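Local coordinates for NTF2 domain-containing protein (Chaetomium thermophilum, PDB 4X2M), which probably acts as the small NTF2-like subunit that pairs with Mex67 to form the receptor exporting messenger RNA from the nucleus, at residues V94-A99 with V119-A124; T126-V131 with H148-F153. All blocks are in the same frame, centred on the assembly; numbering follows the deposited sequence.

How the contacts relate
Contacts 1 and 2 share strand 122-135, which lies between strands 83-96 and 145-157 in the curved sheet of the NTF2-like fold. Contact 1 joins the start of this strand to the end of strand 83-96, where the chain turns a corner at a beta bulge; contact 2 follows along the same strand and pairs it with strand 145-157. Their centres are about 19 Å apart; 119-124 runs almost directly into 126-131, and the contacts touch nowhere else. Contact 2 sits nearer the middle of the chain, its centre about 10 Å from the chain centre, against about 16 Å for contact 1. Cys91, seen in an interchain disulfide of this protein, is on strand 83-96 and bonds through its backbone to Ser128 of contact 2.

Contact 1. Residues V94-A99 with V119-A124; sequences VHVINA and VRMMMA
His95 and Ala124 make an antiparallel hydrogen-bonded pair: His95 N donates to Ala124 O, and Ala124 N returns to His95 O at 2.7 Å in an almost straight bond. Val96 and Met123 follow as a non-hydrogen-bonded pair, after which the ladder slips by one residue. Met122 O now receives two amides, Ile97 N at 2.8 Å and, weakly, Asn98 N at 3.3 Å, while Met122 N binds Asn98 O at 2.9 Å.

With Ile97 and Asn98 both facing Met122, this is a classic beta bulge, placed near the end of strand 83-96, an outermost strand of the NTF2-like sheet within this chain, where the chain turns a corner at Ile97.

Apolar contacts fall into two groups. On the side of Ala124 and Met122, the methionine chain runs extended through its first two torsions and then bends at the sulfur (chi3 63°), which carries its methyl to the bulge: CE lies 3.6 Å from Ile97 CG2 and also meets Asn98 CB. The other branch of Ile97 ends in CD1, 3.8 Å from Ala124 CB. On the side of Val96 and Met123, Val94 CG2 meets Met123 SD at 3.9 Å, and Val96 CG2 approaches Met121 SD at 4.1 Å, these two side chains crossing at about a right angle. Helix 3-20 packs on Val94 through Arg4, Arg5 and Ala8, and its Arg4 also reaches Val96; Tyr173 touches both methionines.

Polar ends are held just beyond the pairing. Asn98 OD1 accepts from Asp100 N; Arg120, at the centre of an inverse gamma turn, forms a salt bridge with Asp100 and reaches the carbonyls of Tyr101 and His113.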
loop_
_atom_site.group_PDB
_atom_site.type_symbol
_atom_site.label_atom_id
_atom_site.label_comp_id
_atom_site.label_asym_id
_atom_site.label_seq_id
_atom_site.Cartn_x
_atom_site.Cartn_y
_atom_site.Cartn_z
ATOM N N VAL A 94 -1.691 -10.308 8.811
ATOM C CA VAL A 94 -2.607 -10.607 7.715
ATOM C C VAL A 94 -3.611 -11.685 8.107
ATOM O O VAL A 94 -3.275 -12.667 8.771
ATOM C CB VAL A 94 -1.841 -11.043 6.441
ATOM C CG1 VAL A 94 -0.909 -12.214 6.737
ATOM C CG2 VAL A 94 -2.814 -11.386 5.317
ATOM N N HIS A 95 -4.853 -11.471 7.683
ATOM C CA HIS A 95 -5.973 -12.337 8.023
ATOM C C HIS A 95 -6.832 -12.564 6.782
ATOM O O HIS A 95 -7.271 -11.607 6.144
ATOM C CB HIS A 95 -6.792 -11.708 9.152
ATOM C CG HIS A 95 -8.111 -12.372 9.398
ATOM N ND1 HIS A 95 -8.220 -13.658 9.879
ATOM C CD2 HIS A 95 -9.377 -11.920 9.240
ATOM C CE1 HIS A 95 -9.497 -13.972 10.003
ATOM N NE2 HIS A 95 -10.220 -12.935 9.622
ATOM N N VAL A 96 -7.073 -13.827 6.441
ATOM C CA VAL A 96 -7.892 -14.154 5.279
ATOM C C VAL A 96 -9.369 -13.956 5.605
ATOM O O VAL A 96 -9.925 -14.656 6.451
ATOM C CB VAL A 96 -7.651 -15.607 4.807
ATOM C CG1 VAL A 96 -8.568 -15.958 3.635
ATOM C CG2 VAL A 96 -6.195 -15.803 4.409
ATOM N N ILE A 97 -9.998 -12.999 4.928
ATOM C CA ILE A 97 -11.411 -12.707 5.145
ATOM C C ILE A 97 -12.277 -13.711 4.397
ATOM O O ILE A 97 -13.275 -14.203 4.923
ATOM C CB ILE A 97 -11.784 -11.283 4.670
ATOM C CG1 ILE A 97 -10.922 -10.227 5.362
ATOM C CG2 ILE A 97 -13.271 -11.010 4.911
ATOM C CD1 ILE A 97 -11.058 -8.844 4.744
ATOM N N ASN A 98 -11.880 -14.006 3.164
ATOM C CA ASN A 98 -12.628 -14.903 2.294
ATOM C C ASN A 98 -11.654 -15.721 1.457
ATOM O O ASN A 98 -10.947 -15.177 0.609
ATOM C CB ASN A 98 -13.581 -14.106 1.396
ATOM C CG ASN A 98 -14.571 -14.986 0.653
ATOM O OD1 ASN A 98 -14.300 -16.155 0.374
ATOM N ND2 ASN A 98 -15.726 -14.421 0.320
ATOM N N ALA A 99 -11.624 -17.028 1.697
ATOM C CA ALA A 99 -10.678 -17.911 1.025
ATOM C C ALA A 99 -11.210 -18.394 -0.321
ATOM O O ALA A 99 -10.523 -19.120 -1.039
ATOM C CB ALA A 99 -10.349 -19.098 1.917
ATOM N N VAL A 119 -4.717 -18.982 -2.999
ATOM C CA VAL A 119 -4.555 -18.067 -4.126
ATOM C C VAL A 119 -5.705 -17.065 -4.183
ATOM O O VAL A 119 -5.481 -15.855 -4.180
ATOM C CB VAL A 119 -4.473 -18.839 -5.462
ATOM C CG1 VAL A 119 -4.479 -17.883 -6.652
ATOM C CG2 VAL A 119 -3.231 -19.719 -5.489
ATOM N N ARG A 120 -6.932 -17.573 -4.223
ATOM C CA ARG A 120 -8.108 -16.718 -4.350
ATOM C C ARG A 120 -8.541 -16.178 -2.991
ATOM O O ARG A 120 -9.662 -16.423 -2.541
ATOM C CB ARG A 120 -9.252 -17.488 -5.016
ATOM C CG ARG A 120 -8.904 -17.976 -6.417
ATOM C CD ARG A 120 -10.117 -18.463 -7.200
ATOM N NE ARG A 120 -10.681 -19.699 -6.659
ATOM C CZ ARG A 120 -11.788 -19.780 -5.924
ATOM N NH1 ARG A 120 -12.487 -18.695 -5.612
ATOM N NH2 ARG A 120 -12.203 -20.964 -5.493
ATOM N N MET A 121 -7.641 -15.438 -2.350
ATOM C CA MET A 121 -7.882 -14.879 -1.023
ATOM C C MET A 121 -8.236 -13.399 -1.074
ATOM O O MET A 121 -7.616 -12.631 -1.812
ATOM C CB MET A 121 -6.648 -15.039 -0.133
ATOM C CG MET A 121 -5.985 -16.405 -0.159
ATOM S SD MET A 121 -4.436 -16.404 0.766
ATOM C CE MET A 121 -3.402 -15.371 -0.275
ATOM N N MET A 122 -9.235 -13.007 -0.291
ATOM C CA MET A 122 -9.378 -11.613 0.108
ATOM C C MET A 122 -8.776 -11.476 1.501
ATOM O O MET A 122 -9.181 -12.182 2.426
ATOM C CB MET A 122 -10.838 -11.165 0.096
ATOM C CG MET A 122 -11.054 -9.786 0.702
ATOM S SD MET A 122 -12.732 -9.176 0.476
ATOM C CE MET A 122 -13.648 -10.392 1.413
ATOM N N MET A 123 -7.817 -10.566 1.644
ATOM C CA MET A 123 -7.027 -10.462 2.866
ATOM C C MET A 123 -7.206 -9.124 3.567
ATOM O O MET A 123 -7.309 -8.084 2.920
ATOM C CB MET A 123 -5.545 -10.660 2.548
ATOM C CG MET A 123 -5.173 -12.074 2.139
ATOM S SD MET A 123 -3.458 -12.189 1.588
ATOM C CE MET A 123 -3.562 -11.389 -0.011
ATOM N N ALA A 124 -7.237 -9.167 4.897
ATOM C CA ALA A 124 -7.125 -7.967 5.714
ATOM C C ALA A 124 -5.680 -7.827 6.164
ATOM O O ALA A 124 -5.171 -8.674 6.895
ATOM C CB ALA A 124 -8.052 -8.035 6.917
#

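Contact 2. Residues T126-V131 with H148-F153; sequences TVSGSV and HFNDVF
Thr126-Val131 and His148-Phe153 run antiparallel, their directions 147° apart, with Val127-Asp151 and Gly129-Phe149 as hydrogen-bonded pairs and Thr126-Val152, Ser128-Asn150 and Ser130-His148 as non-hydrogen-bonded ones. Val127 N reaches Asp151 O at 2.7 Å, and both bonds of this pair lie in the carbonyl plane. At the next pair the fit is less regular: Phe149 N meets Gly129 O from above the carbonyl plane, 43° out of it.

Here the phenyl ring leans across to the glycine. CG of Phe149 stands between its backbone N and carbonyl carbon (chi1 80°), which lays the ring against the Gly129 backbone, with Gly129 N over one face and CE1 3.4 Å from Gly129 C. There is no room for a beta carbon between Gly129 and CE1. Val131 CG2 adds a contact to CD1 at 3.7 Å, the two side chains crossing at about a right angle. An alanine in place of Phe149 would probably open a gap against the Gly129 backbone where the ring now lies and leave Val131 CG2 without the ring it packs on.

Farther along the same side, Val127 CG2 touches the edge of the Phe153 ring at CE2, 4.1 Å away. Between the two phenylalanines the buried Asp151 carboxylate is satisfied by His178 and by Tyr16 of helix 3-20.

On the other side His148 reaches diagonally to Ser128: NE2 and Ser128 OG share a hydrogen bond of 3.2 Å, the hydroxyl lying at the ring edge in its plane. Asn150 ND2 packs beside Ser128 CB at 3.6 Å.

A glycine sheltered by a cross-strand aromatic is a recurrent antiparallel-sheet arrangement, set here in the beta hairpin of strands 122-135 and 145-157 within the NTF2-like sheet.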
loop_
_atom_site.group_PDB
_atom_site.type_symbol
_atom_site.label_atom_id
_atom_site.label_comp_id
_atom_site.label_asym_id
_atom_site.label_seq_id
_atom_site.Cartn_x
_atom_site.Cartn_y
_atom_site.Cartn_z
ATOM N N THR A 126 -2.827 -5.463 8.055
ATOM C CA THR A 126 -2.529 -4.359 8.957
ATOM C C THR A 126 -1.024 -4.148 9.017
ATOM O O THR A 126 -0.270 -5.085 9.277
ATOM C CB THR A 126 -3.068 -4.612 10.379
ATOM O OG1 THR A 126 -4.487 -4.800 10.333
ATOM C CG2 THR A 126 -2.746 -3.436 11.297
ATOM N N VAL A 127 -0.599 -2.913 8.770
ATOM C CA VAL A 127 0.815 -2.564 8.761
ATOM C C VAL A 127 1.084 -1.501 9.817
ATOM O O VAL A 127 0.339 -0.528 9.930
ATOM C CB VAL A 127 1.265 -2.047 7.380
ATOM C CG1 VAL A 127 2.757 -1.730 7.377
ATOM C CG2 VAL A 127 0.932 -3.064 6.297
ATOM N N SER A 128 2.148 -1.700 10.587
ATOM C CA SER A 128 2.568 -0.735 11.594
ATOM C C SER A 128 3.997 -0.300 11.308
ATOM O O SER A 128 4.843 -1.121 10.950
ATOM C CB SER A 128 2.461 -1.331 12.998
ATOM O OG SER A 128 2.997 -0.447 13.968
ATOM N N GLY A 129 4.265 0.990 11.461
ATOM C CA GLY A 129 5.597 1.507 11.215
ATOM C C GLY A 129 5.782 2.939 11.667
ATOM O O GLY A 129 4.975 3.472 12.429
ATOM N N SER A 130 6.855 3.558 11.184
ATOM C CA SER A 130 7.191 4.927 11.546
ATOM C C SER A 130 7.473 5.764 10.305
ATOM O O SER A 130 7.922 5.244 9.282
ATOM C CB SER A 130 8.405 4.950 12.477
ATOM O OG SER A 130 8.196 4.124 13.608
ATOM N N VAL A 131 7.206 7.063 10.405
ATOM C CA VAL A 131 7.567 8.010 9.361
ATOM C C VAL A 131 8.616 8.968 9.908
ATOM O O VAL A 131 8.393 9.621 10.927
ATOM C CB VAL A 131 6.354 8.817 8.858
ATOM C CG1 VAL A 131 6.681 9.483 7.531
ATOM C CG2 VAL A 131 5.130 7.922 8.717
ATOM N N HIS A 148 4.296 7.824 14.074
ATOM C CA HIS A 148 3.910 6.426 13.968
ATOM C C HIS A 148 2.733 6.353 13.009
ATOM O O HIS A 148 1.877 7.234 13.028
ATOM C CB HIS A 148 3.540 5.857 15.336
ATOM C CG HIS A 148 2.819 4.550 15.272
ATOM N ND1 HIS A 148 1.470 4.434 15.525
ATOM C CD2 HIS A 148 3.256 3.301 14.982
ATOM C CE1 HIS A 148 1.107 3.171 15.398
ATOM N NE2 HIS A 148 2.172 2.463 15.064
ATOM N N PHE A 149 2.688 5.320 12.171
ATOM C CA PHE A 149 1.549 5.144 11.275
ATOM C C PHE A 149 0.985 3.729 11.303
ATOM O O PHE A 149 1.701 2.759 11.564
ATOM C CB PHE A 149 1.935 5.524 9.837
ATOM C CG PHE A 149 2.695 4.456 9.096
ATOM C CD1 PHE A 149 4.079 4.409 9.142
ATOM C CD2 PHE A 149 2.025 3.515 8.330
ATOM C CE1 PHE A 149 4.777 3.433 8.452
ATOM C CE2 PHE A 149 2.717 2.539 7.641
ATOM C CZ PHE A 149 4.095 2.497 7.700
ATOM N N ASN A 150 -0.312 3.639 11.027
ATOM C CA ASN A 150 -0.990 2.368 10.830
ATOM C C ASN A 150 -1.701 2.366 9.491
ATOM O O ASN A 150 -2.397 3.322 9.146
ATOM C CB ASN A 150 -2.009 2.092 11.938
ATOM C CG ASN A 150 -1.365 1.657 13.232
ATOM O OD1 ASN A 150 -1.520 2.312 14.262
ATOM N ND2 ASN A 150 -0.641 0.544 13.192
ATOM N N ASP A 151 -1.511 1.290 8.739
ATOM C CA ASP A 151 -2.210 1.093 7.480
ATOM C C ASP A 151 -3.064 -0.158 7.570
ATOM O O ASP A 151 -2.599 -1.198 8.032
ATOM C CB ASP A 151 -1.219 0.973 6.320
ATOM C CG ASP A 151 -1.056 2.269 5.545
ATOM O OD1 ASP A 151 -2.047 3.015 5.395
ATOM O OD2 ASP A 151 0.071 2.541 5.080
ATOM N N VAL A 152 -4.313 -0.049 7.130
ATOM C CA VAL A 152 -5.193 -1.204 7.030
ATOM C C VAL A 152 -5.659 -1.353 5.591
ATOM O O VAL A 152 -6.371 -0.494 5.071
ATOM C CB VAL A 152 -6.414 -1.077 7.963
ATOM C CG1 VAL A 152 -7.286 -2.323 7.874
ATOM C CG2 VAL A 152 -5.967 -0.847 9.398
ATOM N N PHE A 153 -5.257 -2.452 4.959
ATOM C CA PHE A 153 -5.634 -2.732 3.579
ATOM C C PHE A 153 -6.599 -3.905 3.501
ATOM O O PHE A 153 -6.535 -4.828 4.317
ATOM C CB PHE A 153 -4.406 -3.057 2.720
ATOM C CG PHE A 153 -3.367 -1.975 2.686
ATOM C CD1 PHE A 153 -3.464 -0.927 1.785
ATOM C CD2 PHE A 153 -2.269 -2.029 3.526
ATOM C CE1 PHE A 153 -2.497 0.060 1.744
ATOM C CE2 PHE A 153 -1.299 -1.050 3.486
ATOM C CZ PHE A 153 -1.414 -0.002 2.596
#